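Local coordinates for protein azurocidin (PDB 1A7S) that binds heparin, kills many Gram-negative bacteria and attracts monocytes and fibroblasts, using a serine protease fold, at residues V144-T149 / T161-R166; P156-T161 / P200-R205; Q131-R136 / I170-G175. One frame throughout, in Å; residues are numbered along the deposited sequence.

Contact 1: residues V144-T149 / T161-R166; sequences VNVTVT and TGVLTR. With NAG (2-acetamido-2-deoxy-beta-D-glucopyranose), chain B.
The flat groups that meet between 144-149 and 161-166 are peptide units: T147 and G162 form an antiparallel hydrogen-bonded pair, T147 N to G162 O at 2.8 Å and G162 N to T147 O at 2.9 Å. G162 O receives its donor almost end-on (C=O...N 162°), whereas the donor to T147 O is tilted 20° from that carbonyl's plane. T161 CA also lies 3.2 Å from T147 O, in a CA-H...O contact. The other flat group, the N145 amide, turns away to the sugar, with ND2 bonded covalently to C1 of the glycan.

The two methyls of V146 divide the work. With chi1 at -52°, CG1 reaches V163 CG1 at 3.8 Å, while CG2 sits between backbone N and carbonyl carbon and meets T161 CB at 3.6 Å. A beta-branched residue suits this place, since both its branches find apolar cover. T149 CG2 closes the far end on the carbonyl carbon of T161.

This is the beta hairpin of strands 142-148 and 158-162, within the C-terminal barrel. Backbone bonds and carbon contacts hold it together, leaving the outward-leading N145 amide for N-glycosylation; the glycan is also hydrogen-bonded to R5.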
ATOM      1  N   VAL A 144      -9.077  -5.736  -7.063  1.00  8.34           N
ATOM      2  CA  VAL A 144      -9.751  -5.231  -8.262  1.00  8.51           C
ATOM      3  C   VAL A 144      -8.718  -4.937  -9.357  1.00  8.25           C
ATOM      4  O   VAL A 144      -7.592  -4.531  -9.052  1.00  9.20           O
ATOM      5  CB  VAL A 144     -10.569  -3.973  -7.924  1.00  9.24           C
ATOM      6  CG1 VAL A 144      -9.765  -2.834  -7.311  1.00 10.60           C
ATOM      7  CG2 VAL A 144     -11.538  -3.557  -8.964  1.00 10.78           C
ATOM      8  N   ASN A 145      -9.112  -5.185 -10.598  1.00  8.93           N
ATOM      9  CA  ASN A 145      -8.349  -4.809 -11.762  1.00  8.99           C
ATOM     10  C   ASN A 145      -8.567  -3.314 -12.018  1.00  9.04           C
ATOM     11  O   ASN A 145      -9.748  -2.898 -12.021  1.00 10.48           O
ATOM     12  CB  ASN A 145      -8.858  -5.559 -12.979  1.00  9.74           C
ATOM     13  CG  ASN A 145      -8.452  -7.027 -12.989  1.00 11.65           C
ATOM     14  OD1 ASN A 145      -7.463  -7.443 -12.379  1.00 14.13           O
ATOM     15  ND2 ASN A 145      -9.255  -7.813 -13.724  1.00 13.31           N
ATOM     16  N   VAL A 146      -7.527  -2.569 -12.236  1.00  8.98           N
ATOM     17  CA  VAL A 146      -7.617  -1.154 -12.507  1.00  9.35           C
ATOM     18  C   VAL A 146      -6.752  -0.829 -13.723  1.00 10.19           C
ATOM     19  O   VAL A 146      -5.818  -1.611 -14.037  1.00 11.65           O
ATOM     20  CB  VAL A 146      -7.310  -0.249 -11.314  1.00  9.93           C
ATOM     21  CG1 VAL A 146      -8.158  -0.633 -10.071  1.00 10.43           C
ATOM     22  CG2 VAL A 146      -5.832  -0.306 -10.933  1.00 11.15           C
ATOM     23  N   THR A 147      -7.003   0.312 -14.327  1.00  9.78           N
ATOM     24  CA  THR A 147      -6.244   0.730 -15.525  1.00 10.04           C
ATOM     25  C   THR A 147      -5.699   2.112 -15.317  1.00  9.53           C
ATOM     26  O   THR A 147      -6.403   3.012 -14.856  1.00 10.84           O
ATOM     27  CB  THR A 147      -7.192   0.689 -16.768  1.00 13.14           C
ATOM     28  OG1 THR A 147      -7.658  -0.656 -16.887  1.00 15.25           O
ATOM     29  CG2 THR A 147      -6.425   1.055 -18.009  1.00 13.80           C
ATOM     30  N   VAL A 148      -4.450   2.337 -15.672  1.00 10.07           N
ATOM     31  CA  VAL A 148      -3.821   3.687 -15.523  1.00 10.84           C
ATOM     32  C   VAL A 148      -4.487   4.658 -16.449  1.00 11.52           C
ATOM     33  O   VAL A 148      -4.685   4.391 -17.615  1.00 12.89           O
ATOM     34  CB  VAL A 148      -2.316   3.561 -15.820  1.00 11.22           C
ATOM     35  CG1 VAL A 148      -1.658   4.951 -15.832  1.00 12.82           C
ATOM     36  CG2 VAL A 148      -1.658   2.646 -14.789  1.00 12.09           C
ATOM     37  N   THR A 149      -4.853   5.827 -15.886  1.00 12.95           N
ATOM     38  CA  THR A 149      -5.510   6.890 -16.615  1.00 16.84           C
ATOM     39  C   THR A 149      -4.551   7.683 -17.487  1.00 19.64           C
ATOM     40  O   THR A 149      -3.361   7.663 -17.297  1.00 21.23           O
ATOM     41  CB  THR A 149      -6.184   7.916 -15.676  1.00 16.25           C
ATOM     42  OG1 THR A 149      -5.156   8.689 -15.039  1.00 16.97           O
ATOM     43  CG2 THR A 149      -7.054   7.309 -14.628  1.00 16.86           C
ATOM     44  N   THR A 161      -5.592   5.730 -11.467  1.00  9.24           N
ATOM     45  CA  THR A 161      -6.250   4.596 -12.071  1.00  9.54           C
ATOM     46  C   THR A 161      -7.738   4.733 -12.046  1.00  9.13           C
ATOM     47  O   THR A 161      -8.315   5.516 -11.277  1.00 10.03           O
ATOM     48  CB  THR A 161      -5.869   3.272 -11.378  1.00  9.55           C
ATOM     49  OG1 THR A 161      -6.369   3.283 -10.026  1.00 10.60           O
ATOM     50  CG2 THR A 161      -4.390   3.077 -11.308  1.00 11.15           C
ATOM     51  N   GLY A 162      -8.368   3.975 -12.932  1.00 10.14           N
ATOM     52  CA  GLY A 162      -9.815   3.896 -12.969  1.00 10.23           C
ATOM     53  C   GLY A 162     -10.238   2.490 -13.354  1.00 10.52           C
ATOM     54  O   GLY A 162      -9.418   1.616 -13.713  1.00 10.81           O
ATOM     55  N   VAL A 163     -11.528   2.268 -13.331  1.00 10.78           N
ATOM     56  CA  VAL A 163     -12.154   1.025 -13.704  1.00 12.74           C
ATOM     57  C   VAL A 163     -13.281   1.311 -14.727  1.00 12.34           C
ATOM     58  O   VAL A 163     -13.692   2.446 -14.923  1.00 13.23           O
ATOM     59  CB  VAL A 163     -12.762   0.285 -12.494  1.00 11.68           C
ATOM     60  CG1 VAL A 163     -11.652  -0.038 -11.495  1.00 14.36           C
ATOM     61  CG2 VAL A 163     -13.823   1.165 -11.809  1.00 12.47           C
ATOM     62  N   LEU A 164     -13.674   0.267 -15.393  1.00 13.10           N
ATOM     63  CA  LEU A 164     -14.749   0.392 -16.409  1.00 14.88           C
ATOM     64  C   LEU A 164     -16.114   0.279 -15.749  1.00 16.30           C
ATOM     65  O   LEU A 164     -17.099   0.681 -16.394  1.00 23.12           O
ATOM     66  CB  LEU A 164     -14.607  -0.772 -17.410  1.00 17.76           C
ATOM     67  CG  LEU A 164     -13.427  -0.710 -18.335  1.00 19.61           C
ATOM     68  CD1 LEU A 164     -13.410  -1.887 -19.279  1.00 20.81           C
ATOM     69  CD2 LEU A 164     -13.382   0.639 -19.115  1.00 24.35           C
ATOM     70  N   THR A 165     -16.193  -0.227 -14.526  1.00 15.44           N
ATOM     71  CA  THR A 165     -17.475  -0.343 -13.819  1.00 15.95           C
ATOM     72  C   THR A 165     -17.762   0.987 -13.120  1.00 14.17           C
ATOM     73  O   THR A 165     -16.932   1.875 -13.078  1.00 13.56           O
ATOM     74  CB  THR A 165     -17.461  -1.480 -12.813  1.00 18.42           C
ATOM     75  OG1 THR A 165     -16.293  -1.204 -11.945  1.00 21.05           O
ATOM     76  CG2 THR A 165     -17.200  -2.833 -13.388  1.00 21.72           C
ATOM     77  N   ARG A 166     -18.986   1.151 -12.589  1.00 15.76           N
ATOM     78  CA  ARG A 166     -19.367   2.393 -11.995  1.00 16.05           C
ATOM     79  C   ARG A 166     -18.597   2.747 -10.742  1.00 14.31           C
ATOM     80  O   ARG A 166     -18.249   3.914 -10.532  1.00 15.06           O
ATOM     81  CB  ARG A 166     -20.860   2.507 -11.721  1.00 25.55           C
ATOM     82  CG  ARG A 166     -21.413   3.905 -12.057  1.00 37.59           C
ATOM     83  CD  ARG A 166     -21.896   4.636 -10.832  1.00 42.06           C
ATOM     84  NE  ARG A 166     -23.149   4.136 -10.240  1.00 46.65           N
ATOM     85  CZ  ARG A 166     -23.191   3.842  -8.919  1.00 46.64           C
ATOM     86  NH1 ARG A 166     -22.987   2.588  -8.517  1.00 52.25           N
ATOM     87  NH2 ARG A 166     -23.332   4.802  -8.056  1.00 49.49           N
TER
HETATM   88  C1  NAG B   1      -8.924  -9.178 -14.046  1.00 17.95           C
HETATM   89  C2  NAG B   1     -10.220  -9.968 -13.660  1.00 19.08           C
HETATM   90  C3  NAG B   1     -10.067 -11.398 -14.148  1.00 21.63           C
HETATM   91  C4  NAG B   1      -9.913 -11.295 -15.732  1.00 23.96           C
HETATM   92  C5  NAG B   1      -8.552 -10.582 -15.912  1.00 22.73           C
HETATM   93  C6  NAG B   1      -8.272 -10.211 -17.347  1.00 25.71           C
HETATM   94  C7  NAG B   1     -11.176  -9.269 -11.471  1.00 17.83           C
HETATM   95  C8  NAG B   1     -11.069  -9.279  -9.981  1.00 21.23           C
HETATM   96  N2  NAG B   1     -10.301 -10.032 -12.170  1.00 17.29           N
HETATM   97  O3  NAG B   1     -11.253 -12.091 -13.935  1.00 26.12           O
HETATM   98  O4  NAG B   1      -9.766 -12.696 -16.129  1.00 24.91           O
HETATM   99  O5  NAG B   1      -8.764  -9.220 -15.480  1.00 20.47           O
HETATM  100  O6  NAG B   1      -9.470  -9.951 -18.027  1.00 38.39           O
HETATM  101  O7  NAG B   1     -11.949  -8.580 -12.053  1.00 23.74           O

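Contact 2: residues P156-T161 / P200-R205; sequences PNNVCT and PDFFTR
V159 with F203 and T161 with D201 are the hydrogen-bonded pairs of an antiparallel strand pairing, 158-161 against 201-205, in the C-terminal beta-barrel of the chymotrypsin fold. V159 N gives to F203 O at 2.8 Å and F203 N returns to V159 O. T161 and D201 exchange a second pair of bonds, both lying in the carbonyl planes. Between them C160 faces F202 as a non-hydrogen-bonded pair.

On the C160 and F202 face, the sulfur of C160, held in a disulfide to C154, rests over one face of the F202 ring, 3.7 Å from its centroid and offset toward the rim. A polarisable sulfur suits an aromatic face, and F202 is stacked on F191 as well. The opposite face carries V159, T161, D201 and F203. Here F203 comes at T161 edge-on, with CE1 3.3 Å from T161 OG1, while V159 O lies in the plane of the ring at another part of its rim. A water bonded to T161 OG1 also donates weakly to D201 OD2, whose stronger partner is I170 N.

R205 adds a further backbone bond, its N to N157 O at 3.0 Å. CG is anti to the backbone N (chi1 -173°) and the chain bends at chi3 (-74°), folding the guanidinium back over the neighbouring strand. Its NE reaches N158 O at 3.1 Å from above the carbonyl plane, and V159 CG2 lies over the guanidinium centre, 3.5 Å from CZ.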
ATOM      1  N   PRO A 156       1.670  14.870 -11.932  1.00 15.96           N
ATOM      2  CA  PRO A 156       2.960  14.225 -11.985  1.00 14.06           C
ATOM      3  C   PRO A 156       3.376  13.440 -10.770  1.00 11.91           C
ATOM      4  O   PRO A 156       4.040  12.385 -10.934  1.00 12.76           O
ATOM      5  CB  PRO A 156       3.944  15.313 -12.360  1.00 16.73           C
ATOM      6  CG  PRO A 156       3.164  16.387 -12.981  1.00 19.12           C
ATOM      7  CD  PRO A 156       1.754  16.309 -12.391  1.00 18.50           C
ATOM      8  N   ASN A 157       3.018  13.858  -9.567  1.00 11.16           N
ATOM      9  CA  ASN A 157       3.448  13.144  -8.344  1.00 10.98           C
ATOM     10  C   ASN A 157       2.765  11.785  -8.158  1.00  9.20           C
ATOM     11  O   ASN A 157       3.193  11.019  -7.296  1.00  9.77           O
ATOM     12  CB  ASN A 157       3.051  14.016  -7.116  1.00 12.06           C
ATOM     13  CG  ASN A 157       3.873  13.723  -5.919  1.00 11.12           C
ATOM     14  OD1 ASN A 157       3.352  13.306  -4.869  1.00 13.89           O
ATOM     15  ND2 ASN A 157       5.168  13.913  -6.033  1.00 15.05           N
ATOM     16  N   ASN A 158       1.716  11.542  -8.931  1.00  9.68           N
ATOM     17  CA  ASN A 158       0.872  10.387  -8.770  1.00  9.53           C
ATOM     18  C   ASN A 158       0.816   9.524 -10.004  1.00  9.29           C
ATOM     19  O   ASN A 158       1.117   9.978 -11.119  1.00 10.96           O
ATOM     20  CB  ASN A 158      -0.564  10.817  -8.414  1.00  9.37           C
ATOM     21  CG  ASN A 158      -0.605  11.467  -7.024  1.00 10.31           C
ATOM     22  OD1 ASN A 158      -0.656  10.725  -5.963  1.00 13.95           O
ATOM     23  ND2 ASN A 158      -0.606  12.705  -6.946  1.00 11.18           N
ATOM     24  N   VAL A 159       0.380   8.297  -9.827  1.00  9.51           N
ATOM     25  CA  VAL A 159      -0.108   7.414 -10.865  1.00 10.01           C
ATOM     26  C   VAL A 159      -1.617   7.213 -10.529  1.00  8.59           C
ATOM     27  O   VAL A 159      -1.954   6.982  -9.379  1.00  9.72           O
ATOM     28  CB  VAL A 159       0.566   6.010 -10.820  1.00 12.40           C
ATOM     29  CG1 VAL A 159      -0.097   5.094 -11.865  1.00 15.95           C
ATOM     30  CG2 VAL A 159       2.029   6.122 -11.095  1.00 14.12           C
ATOM     31  N   CYS A 160      -2.465   7.495 -11.500  1.00  9.46           N
ATOM     32  CA  CYS A 160      -3.905   7.449 -11.304  1.00  9.52           C
ATOM     33  C   CYS A 160      -4.512   6.295 -12.079  1.00  8.84           C
ATOM     34  O   CYS A 160      -4.035   5.927 -13.139  1.00 10.42           O
ATOM     35  CB  CYS A 160      -4.567   8.735 -11.738  1.00 10.06           C
ATOM     36  SG  CYS A 160      -4.052  10.160 -10.820  1.00 12.40           S
ATOM     37  N   THR A 161      -5.592   5.730 -11.467  1.00  9.24           N
ATOM     38  CA  THR A 161      -6.250   4.596 -12.071  1.00  9.54           C
ATOM     39  C   THR A 161      -7.738   4.733 -12.046  1.00  9.13           C
ATOM     40  O   THR A 161      -8.315   5.516 -11.277  1.00 10.03           O
ATOM     41  CB  THR A 161      -5.869   3.272 -11.378  1.00  9.55           C
ATOM     42  OG1 THR A 161      -6.369   3.283 -10.026  1.00 10.60           O
ATOM     43  CG2 THR A 161      -4.390   3.077 -11.308  1.00 11.15           C
ATOM     44  N   PRO A 200     -10.781   9.228 -10.512  1.00 12.40           N
ATOM     45  CA  PRO A 200      -9.725   8.235 -10.445  1.00 10.90           C
ATOM     46  C   PRO A 200      -9.241   8.019  -8.989  1.00  9.95           C
ATOM     47  O   PRO A 200      -9.489   8.822  -8.129  1.00 11.32           O
ATOM     48  CB  PRO A 200      -8.611   8.892 -11.258  1.00 15.19           C
ATOM     49  CG  PRO A 200      -8.866  10.308 -11.211  1.00 20.25           C
ATOM     50  CD  PRO A 200     -10.333  10.519 -11.007  1.00 17.03           C
ATOM     51  N   ASP A 201      -8.522   6.944  -8.808  1.00  9.64           N
ATOM     52  CA  ASP A 201      -7.758   6.719  -7.562  1.00  8.46           C
ATOM     53  C   ASP A 201      -6.367   7.329  -7.794  1.00  8.09           C
ATOM     54  O   ASP A 201      -5.787   7.159  -8.863  1.00  9.60           O
ATOM     55  CB  ASP A 201      -7.629   5.225  -7.291  1.00  9.92           C
ATOM     56  CG  ASP A 201      -8.924   4.644  -6.719  1.00 11.11           C
ATOM     57  OD1 ASP A 201      -9.740   5.454  -6.216  1.00 13.87           O
ATOM     58  OD2 ASP A 201      -8.982   3.394  -6.665  1.00 11.88           O
ATOM     59  N   PHE A 202      -5.855   7.983  -6.742  1.00  7.47           N
ATOM     60  CA  PHE A 202      -4.537   8.552  -6.796  1.00  7.70           C
ATOM     61  C   PHE A 202      -3.577   7.737  -5.917  1.00  7.55           C
ATOM     62  O   PHE A 202      -3.792   7.616  -4.710  1.00  8.00           O
ATOM     63  CB  PHE A 202      -4.573  10.015  -6.267  1.00  8.86           C
ATOM     64  CG  PHE A 202      -5.240  10.957  -7.211  1.00 10.68           C
ATOM     65  CD1 PHE A 202      -6.615  10.934  -7.365  1.00 14.51           C
ATOM     66  CD2 PHE A 202      -4.521  11.856  -7.964  1.00 10.45           C
ATOM     67  CE1 PHE A 202      -7.265  11.823  -8.158  1.00 17.42           C
ATOM     68  CE2 PHE A 202      -5.145  12.765  -8.763  1.00 12.61           C
ATOM     69  CZ  PHE A 202      -6.501  12.757  -8.907  1.00 15.72           C
ATOM     70  N   PHE A 203      -2.490   7.282  -6.556  1.00  7.89           N
ATOM     71  CA  PHE A 203      -1.433   6.554  -5.902  1.00  7.44           C
ATOM     72  C   PHE A 203      -0.144   7.363  -5.996  1.00  7.50           C
ATOM     73  O   PHE A 203       0.140   7.978  -7.020  1.00  9.23           O
ATOM     74  CB  PHE A 203      -1.194   5.193  -6.638  1.00  8.00           C
ATOM     75  CG  PHE A 203      -2.349   4.251  -6.544  1.00  7.82           C
ATOM     76  CD1 PHE A 203      -3.384   4.280  -7.414  1.00  8.52           C
ATOM     77  CD2 PHE A 203      -2.343   3.267  -5.573  1.00  7.98           C
ATOM     78  CE1 PHE A 203      -4.453   3.433  -7.352  1.00 10.01           C
ATOM     79  CE2 PHE A 203      -3.386   2.358  -5.488  1.00  9.62           C
ATOM     80  CZ  PHE A 203      -4.466   2.474  -6.342  1.00  9.51           C
ATOM     81  N   THR A 204       0.633   7.386  -4.945  1.00  7.89           N
ATOM     82  CA  THR A 204       1.971   8.010  -5.020  1.00  7.81           C
ATOM     83  C   THR A 204       2.785   7.295  -6.050  1.00  7.39           C
ATOM     84  O   THR A 204       2.786   6.055  -6.088  1.00  8.03           O
ATOM     85  CB  THR A 204       2.620   7.878  -3.625  1.00  9.99           C
ATOM     86  OG1 THR A 204       1.678   8.414  -2.723  1.00 12.65           O
ATOM     87  CG2 THR A 204       3.988   8.601  -3.590  1.00 11.93           C
ATOM     88  N   ARG A 205       3.455   8.032  -6.926  1.00  7.29           N
ATOM     89  CA  ARG A 205       4.246   7.462  -7.995  1.00  7.67           C
ATOM     90  C   ARG A 205       5.588   6.975  -7.452  1.00  7.11           C
ATOM     91  O   ARG A 205       6.535   7.729  -7.328  1.00  8.58           O
ATOM     92  CB  ARG A 205       4.422   8.489  -9.097  1.00  8.95           C
ATOM     93  CG  ARG A 205       5.114   7.901 -10.347  1.00 11.08           C
ATOM     94  CD  ARG A 205       5.264   8.961 -11.493  1.00 16.12           C
ATOM     95  NE  ARG A 205       3.936   9.188 -12.099  1.00 15.76           N
ATOM     96  CZ  ARG A 205       3.460   8.572 -13.173  1.00 15.97           C
ATOM     97  NH1 ARG A 205       4.112   7.495 -13.675  1.00 21.56           N
ATOM     98  NH2 ARG A 205       2.344   8.940 -13.718  1.00 18.20           N
TER
HETATM   99  O   HOH W   1       2.009  11.385  -3.387  1.00 12.98           O
HETATM  100  O   HOH W   2      -9.026   2.704  -9.499  1.00 10.97           O

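Contact 3: residues Q131-R136 / I170-G175; sequences QRSGGR and ICNGDG. With EOH (ethanol), chain K; EOH (ethanol), chain L.
One direct hydrogen bond joins 131-136 to 170-175: G134 N gives to N172 OD1 at 2.7 Å. It is nearly straight (162° at the hydrogen) and lies in the plane of the amide carbonyl. N172 suits the place because its short side chain, with CG anti to the carbonyl carbon (chi1 -46°), carries an acceptor across the gap while the amide nitrogen remains as a donor.

Water extends this grip. One molecule donates to N172 OD1 at 2.7 Å and also to G135 O, so OD1 is held by two donors. Another accepts from N172 ND2 at 3.0 Å and is also hydrogen-bonded to S133 OG. ND2 also makes a weak bond to an ethanol, probably from the crystallisation liquor.

Van der Waals contact comes from C171. Its SG, part of the disulfide to C196, presses on the backbone, 3.3 Å from R132 C and 3.5 Å from S133 N. A half-cystine suits the spot because the disulfide fixes its sulfur against the backbone of the R132 turn.

Backbone turns shape both partners. R132 to G135 and C171 to D174 are each type II turns, closed by G135 N to R132 O at 2.9 Å and by D174 N to C171 O. G134 and G173, third in their turns, have positive phi, which favours glycine. D174 reinforces its own turn, OD2 taking C171 N at 2.9 Å through its anti lone pair.

D174 OD2 also bonds the amino group of I1, and Q131 NE2 bonds I1 O. That is the activation pocket of trypsin-like proteases, in which the new N terminus pairs with the aspartate before the nucleophile position, here G175. The 131-136 turn corresponds to the family's autolysis loop.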
ATOM      1  N   GLN A 131     -16.076  -1.067   1.329  1.00  9.97           N
ATOM      2  CA  GLN A 131     -16.763  -1.056   0.029  1.00 11.05           C
ATOM      3  C   GLN A 131     -17.442   0.252  -0.275  1.00 11.50           C
ATOM      4  O   GLN A 131     -17.930   0.488  -1.382  1.00 15.66           O
ATOM      5  CB  GLN A 131     -17.662  -2.221  -0.226  1.00 12.76           C
ATOM      6  CG  GLN A 131     -16.968  -3.588  -0.367  1.00 12.12           C
ATOM      7  CD  GLN A 131     -16.200  -3.975   0.859  1.00 12.15           C
ATOM      8  OE1 GLN A 131     -16.809  -4.172   1.903  1.00 15.08           O
ATOM      9  NE2 GLN A 131     -14.872  -4.005   0.800  1.00 11.42           N
ATOM     10  N   ARG A 132     -17.554   1.123   0.711  1.00 10.72           N
ATOM     11  CA  ARG A 132     -18.166   2.412   0.595  1.00 12.82           C
ATOM     12  C   ARG A 132     -17.560   3.318   1.675  1.00 11.46           C
ATOM     13  O   ARG A 132     -17.136   2.830   2.732  1.00 11.98           O
ATOM     14  CB  ARG A 132     -19.686   2.357   0.736  1.00 15.86           C
ATOM     15  CG  ARG A 132     -20.209   1.924   2.047  1.00 20.28           C
ATOM     16  CD  ARG A 132     -21.731   1.931   2.209  1.00 23.75           C
ATOM     17  NE  ARG A 132     -22.105   1.581   3.563  1.00 27.66           N
ATOM     18  CZ  ARG A 132     -22.100   2.372   4.618  1.00 29.42           C
ATOM     19  NH1 ARG A 132     -22.001   3.702   4.460  1.00 38.44           N
ATOM     20  NH2 ARG A 132     -22.329   1.856   5.808  1.00 34.54           N
ATOM     21  N   SER A 133     -17.553   4.598   1.427  1.00 12.48           N
ATOM     22  CA  SER A 133     -17.027   5.531   2.430  1.00 14.93           C
ATOM     23  C   SER A 133     -17.887   5.394   3.682  1.00 15.00           C
ATOM     24  O   SER A 133     -19.079   5.425   3.631  1.00 18.33           O
ATOM     25  CB  SER A 133     -17.189   6.944   1.789  1.00 18.64           C
ATOM     26  OG  SER A 133     -16.873   7.871   2.857  1.00 24.36           O
ATOM     27  N   GLY A 134     -17.229   5.216   4.824  1.00 15.95           N
ATOM     28  CA  GLY A 134     -17.868   5.020   6.115  1.00 18.82           C
ATOM     29  C   GLY A 134     -18.358   3.627   6.383  1.00 16.79           C
ATOM     30  O   GLY A 134     -18.916   3.368   7.474  1.00 19.03           O
ATOM     31  N   GLY A 135     -18.128   2.667   5.467  1.00 15.80           N
ATOM     32  CA  GLY A 135     -18.568   1.309   5.728  1.00 13.96           C
ATOM     33  C   GLY A 135     -17.524   0.469   6.437  1.00 11.98           C
ATOM     34  O   GLY A 135     -16.422   0.909   6.737  1.00 13.34           O
ATOM     35  N   ARG A 136     -17.877  -0.704   6.855  1.00 11.31           N
ATOM     36  CA  ARG A 136     -16.996  -1.609   7.529  1.00 11.23           C
ATOM     37  C   ARG A 136     -15.890  -2.077   6.621  1.00  8.93           C
ATOM     38  O   ARG A 136     -16.077  -2.257   5.408  1.00 10.34           O
ATOM     39  CB  ARG A 136     -17.793  -2.878   8.015  1.00 12.50           C
ATOM     40  CG  ARG A 136     -18.893  -2.540   8.974  1.00 14.89           C
ATOM     41  CD  ARG A 136     -19.858  -3.758   9.165  1.00 17.63           C
ATOM     42  NE  ARG A 136     -19.123  -4.811   9.852  1.00 16.00           N
ATOM     43  CZ  ARG A 136     -19.671  -5.942  10.211  1.00 14.54           C
ATOM     44  NH1 ARG A 136     -20.945  -6.153   9.992  1.00 18.70           N
ATOM     45  NH2 ARG A 136     -18.952  -6.816  10.848  1.00 18.00           N
ATOM     46  N   ILE A 170     -10.086   1.891  -4.462  1.00  8.02           N
ATOM     47  CA  ILE A 170      -9.740   1.942  -3.054  1.00  8.03           C
ATOM     48  C   ILE A 170     -10.792   2.558  -2.207  1.00  7.80           C
ATOM     49  O   ILE A 170     -11.642   3.351  -2.672  1.00  9.60           O
ATOM     50  CB  ILE A 170      -8.377   2.652  -2.866  1.00  8.21           C
ATOM     51  CG1 ILE A 170      -8.440   4.129  -3.203  1.00  8.45           C
ATOM     52  CG2 ILE A 170      -7.265   1.929  -3.650  1.00  9.39           C
ATOM     53  CD1 ILE A 170      -7.129   4.920  -3.066  1.00 10.56           C
ATOM     54  N   CYS A 171     -10.786   2.281  -0.936  1.00  7.59           N
ATOM     55  CA  CYS A 171     -11.676   2.908   0.006  1.00  7.81           C
ATOM     56  C   CYS A 171     -11.060   3.012   1.373  1.00  7.65           C
ATOM     57  O   CYS A 171      -9.837   2.781   1.553  1.00  9.21           O
ATOM     58  CB  CYS A 171     -13.063   2.298  -0.057  1.00  8.31           C
ATOM     59  SG  CYS A 171     -14.457   3.299   0.502  1.00  9.52           S
ATOM     60  N   ASN A 172     -11.788   3.327   2.410  1.00  8.81           N
ATOM     61  CA  ASN A 172     -11.257   3.461   3.761  1.00  8.74           C
ATOM     62  C   ASN A 172     -10.564   2.178   4.164  1.00  8.38           C
ATOM     63  O   ASN A 172     -11.088   1.104   4.014  1.00  9.05           O
ATOM     64  CB  ASN A 172     -12.417   3.729   4.732  1.00 12.27           C
ATOM     65  CG  ASN A 172     -13.425   4.737   4.368  1.00 17.14           C
ATOM     66  OD1 ASN A 172     -14.559   4.673   4.745  1.00 27.06           O
ATOM     67  ND2 ASN A 172     -13.052   5.789   3.631  1.00 25.67           N
ATOM     68  N   GLY A 173      -9.306   2.293   4.672  1.00  9.37           N
ATOM     69  CA  GLY A 173      -8.551   1.121   5.097  1.00  9.53           C
ATOM     70  C   GLY A 173      -7.583   0.639   4.049  1.00  9.62           C
ATOM     71  O   GLY A 173      -6.731  -0.246   4.310  1.00 10.15           O
ATOM     72  N   ASP A 174      -7.719   1.108   2.817  1.00  9.14           N
ATOM     73  CA  ASP A 174      -6.780   0.770   1.745  1.00  7.90           C
ATOM     74  C   ASP A 174      -5.630   1.741   1.635  1.00  8.46           C
ATOM     75  O   ASP A 174      -4.740   1.509   0.787  1.00  8.56           O
ATOM     76  CB  ASP A 174      -7.497   0.636   0.424  1.00  8.36           C
ATOM     77  CG  ASP A 174      -8.493  -0.513   0.405  1.00  8.74           C
ATOM     78  OD1 ASP A 174      -8.177  -1.608   0.926  1.00  8.98           O
ATOM     79  OD2 ASP A 174      -9.637  -0.266  -0.133  1.00  8.38           O
ATOM     80  N   GLY A 175      -5.628   2.855   2.366  1.00  8.36           N
ATOM     81  CA  GLY A 175      -4.486   3.783   2.256  1.00  8.51           C
ATOM     82  C   GLY A 175      -3.209   3.051   2.503  1.00  7.19           C
ATOM     83  O   GLY A 175      -3.113   2.182   3.357  1.00  8.23           O
TER
HETATM   84  C1  EOH K 423     -21.151  -1.575   5.590  1.00 57.15           C
HETATM   85  C2  EOH K 423     -21.488  -0.929   6.921  1.00 59.69           C
HETATM   86  O   EOH K 423     -21.520  -0.695   4.490  1.00 61.31           O
HETATM   87  C1  EOH L 424     -10.417   6.138   0.610  1.00 49.43           C
HETATM   88  C2  EOH L 424     -10.399   6.371  -0.845  1.00 42.42           C
HETATM   89  O   EOH L 424     -11.735   6.388   1.215  1.00 53.29           O
HETATM   90  O   HOH W   3     -14.738   8.184   4.470  1.00 24.59           O
HETATM   91  O   HOH W   4     -15.101   3.649   7.130  1.00 30.20           O

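How the contacts relate
Following the chain, 131-136 comes first, and contact 3 joins it to 170-175, across 33 residues. Within that span lies contact 1, which closes the 11-residue connection between 144-149 and 161-166. Contact 2 starts within that connection and the strand following it, at 156-161, and ends beyond 170-175 at 200-205, so it crosses both others. Contacts 1 and 2 share T161 and the strand 158-162, which lines up 142-148 on one edge and 201-205 on the other; T149 N probably bonds C160 O between them. D201 OD2 probably accepts from I170 N, tying this sheet of the C-terminal barrel to the surface loops of contact 3.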